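Mandelate racemase/muconate lactonizing protein (PDB 3QLD) belongs to the enolase superfamily, pairing an enolase-like N-terminal domain with a TIM-barrel-type C-terminal domain. Local coordinates at residues 325-330 and 338-343. Numbering follows the deposited sequence.
Sequences GPSDRY and EPIAFV
P326 sets its ring over one face of F342, and next to it S327 is tied to I340 by two hydrogen bonds: a worked example of how two lengths of irregular chain are joined by one residue's backbone and side chain together. Both segments belong to the long connection between helix 303-313 and strand 347-349 in the TIM-barrel-type domain of this enolase-superfamily fold. The proline approaches with its CG leading. P326 CG stands 3.7 Å from the centroid of the F342 ring and only 3° from the ring normal, a nearly central CH-pi contact. Toward the rim, P326 CD lies 4.0 Å from F342 CZ. F342 CG lies beside its own backbone N, which carries the ring back toward P326. The same ring touches V140 of strand 137-144 and I348 of strand 347-349, so the proline is joined through it to the barrel strands; it also meets F165 edge-to-face.

The polar half belongs to S327. S327 N donates to I340 O at 2.9 Å, and I340 N donates in return to S327 OG, so the N-H and C=O of one residue are both used by one serine. The first bond arrives tilted out of the carbonyl plane of I340. The hydroxyl also bonds D334 OD2, which gives this buried serine's side chain a second partner, and P339 CB lies 3.8 Å from S327 CB. I340 turns the end of its side chain away from the serine, onto R306, V307 and L310 of helix 303-313. S327 OG sits beside its own backbone N (chi1 -67°), where it receives the N-H of I340 N at 2.8 Å with an N-H...O angle of 143°.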
loop_
_atom_site.group_PDB
_atom_site.type_symbol
_atom_site.label_atom_id
_atom_site.label_comp_id
_atom_site.label_asym_id
_atom_site.label_seq_id
_atom_site.Cartn_x
_atom_site.Cartn_y
_atom_site.Cartn_z
ATOM N N GLY A 325 -26.228 -6.410 0.151
ATOM C CA GLY A 325 -27.522 -7.030 -0.001
ATOM C C GLY A 325 -27.737 -8.120 1.032
ATOM O O GLY A 325 -26.930 -8.303 1.935
ATOM N N PRO A 326 -28.836 -8.844 0.913
ATOM C CA PRO A 326 -29.119 -9.869 1.948
ATOM C C PRO A 326 -28.086 -10.994 1.991
ATOM O O PRO A 326 -27.550 -11.390 0.924
ATOM C CB PRO A 326 -30.483 -10.426 1.514
ATOM C CG PRO A 326 -31.110 -9.311 0.701
ATOM C CD PRO A 326 -29.897 -8.783 -0.105
ATOM N N SER A 327 -27.831 -11.513 3.213
ATOM C CA SER A 327 -26.892 -12.625 3.485
ATOM C C SER A 327 -27.039 -13.749 2.498
ATOM O O SER A 327 -26.075 -14.362 2.061
ATOM C CB SER A 327 -27.231 -13.300 4.839
ATOM O OG SER A 327 -27.011 -12.456 5.927
ATOM N N ASP A 328 -28.294 -14.068 2.216
ATOM C CA ASP A 328 -28.592 -15.289 1.527
ATOM C C ASP A 328 -28.241 -15.250 0.035
ATOM O O ASP A 328 -28.214 -16.295 -0.599
ATOM C CB ASP A 328 -30.046 -15.713 1.775
ATOM C CG ASP A 328 -31.073 -14.762 1.146
ATOM O OD1 ASP A 328 -30.703 -13.815 0.411
ATOM O OD2 ASP A 328 -32.291 -14.971 1.402
ATOM N N ARG A 329 -27.945 -14.065 -0.518
ATOM C CA ARG A 329 -27.551 -13.990 -1.935
ATOM C C ARG A 329 -26.170 -14.644 -2.094
ATOM O O ARG A 329 -25.766 -15.073 -3.194
ATOM C CB ARG A 329 -27.539 -12.539 -2.460
ATOM C CG ARG A 329 -28.966 -11.901 -2.581
ATOM C CD ARG A 329 -29.133 -10.970 -3.825
ATOM N NE ARG A 329 -28.516 -11.517 -5.046
ATOM C CZ ARG A 329 -29.122 -11.683 -6.230
ATOM N NH1 ARG A 329 -30.399 -11.335 -6.402
ATOM N NH2 ARG A 329 -28.435 -12.217 -7.255
ATOM N N TYR A 330 -25.480 -14.760 -0.967
ATOM C CA TYR A 330 -24.068 -15.109 -0.974
ATOM C C TYR A 330 -23.769 -16.449 -0.232
ATOM O O TYR A 330 -22.977 -17.257 -0.739
ATOM C CB TYR A 330 -23.208 -13.940 -0.443
ATOM C CG TYR A 330 -23.503 -12.458 -0.845
ATOM C CD1 TYR A 330 -23.331 -11.958 -2.173
ATOM C CD2 TYR A 330 -23.858 -11.529 0.143
ATOM C CE1 TYR A 330 -23.569 -10.528 -2.487
ATOM C CE2 TYR A 330 -24.082 -10.154 -0.149
ATOM C CZ TYR A 330 -23.928 -9.638 -1.443
ATOM O OH TYR A 330 -24.157 -8.244 -1.597
ATOM N N GLU A 338 -29.366 -14.879 12.948
ATOM C CA GLU A 338 -30.419 -14.405 12.043
ATOM C C GLU A 338 -29.843 -13.651 10.828
ATOM O O GLU A 338 -29.320 -12.529 11.024
ATOM C CB GLU A 338 -31.279 -13.400 12.812
ATOM C CG GLU A 338 -32.100 -14.060 13.949
ATOM C CD GLU A 338 -33.122 -14.999 13.351
ATOM O OE1 GLU A 338 -34.064 -14.467 12.704
ATOM O OE2 GLU A 338 -32.934 -16.246 13.455
ATOM N N PRO A 339 -30.035 -14.184 9.595
ATOM C CA PRO A 339 -29.413 -13.617 8.391
ATOM C C PRO A 339 -29.862 -12.161 8.197
ATOM O O PRO A 339 -30.963 -11.783 8.627
ATOM C CB PRO A 339 -29.959 -14.498 7.242
ATOM C CG PRO A 339 -31.229 -15.060 7.766
ATOM C CD PRO A 339 -31.084 -15.167 9.255
ATOM N N ILE A 340 -29.028 -11.371 7.530
ATOM C CA ILE A 340 -29.424 -10.041 7.093
ATOM C C ILE A 340 -30.386 -10.172 5.901
ATOM O O ILE A 340 -30.111 -10.882 4.964
ATOM C CB ILE A 340 -28.181 -9.121 6.771
ATOM C CG1 ILE A 340 -27.280 -8.904 8.018
ATOM C CG2 ILE A 340 -28.606 -7.796 6.099
ATOM C CD1 ILE A 340 -27.917 -8.169 9.184
ATOM N N ALA A 341 -31.554 -9.541 5.981
ATOM C CA ALA A 341 -32.583 -9.732 4.939
ATOM C C ALA A 341 -33.266 -8.419 4.603
ATOM O O ALA A 341 -33.179 -7.488 5.364
ATOM C CB ALA A 341 -33.650 -10.786 5.386
ATOM N N PHE A 342 -33.956 -8.364 3.469
ATOM C CA PHE A 342 -34.791 -7.221 3.157
ATOM C C PHE A 342 -35.855 -7.011 4.247
ATOM O O PHE A 342 -36.465 -7.993 4.701
ATOM C CB PHE A 342 -35.506 -7.478 1.832
ATOM C CG PHE A 342 -34.642 -7.323 0.593
ATOM C CD1 PHE A 342 -33.747 -6.251 0.447
ATOM C CD2 PHE A 342 -34.768 -8.232 -0.465
ATOM C CE1 PHE A 342 -32.980 -6.093 -0.728
ATOM C CE2 PHE A 342 -34.008 -8.093 -1.631
ATOM C CZ PHE A 342 -33.116 -7.008 -1.776
ATOM N N VAL A 343 -36.039 -5.769 4.696
ATOM C CA VAL A 343 -37.229 -5.402 5.483
ATOM C C VAL A 343 -38.485 -5.169 4.573
ATOM O O VAL A 343 -39.643 -5.379 4.993
ATOM C CB VAL A 343 -36.957 -4.176 6.415
ATOM C CG1 VAL A 343 -36.554 -2.928 5.635
ATOM C CG2 VAL A 343 -38.155 -3.887 7.303
#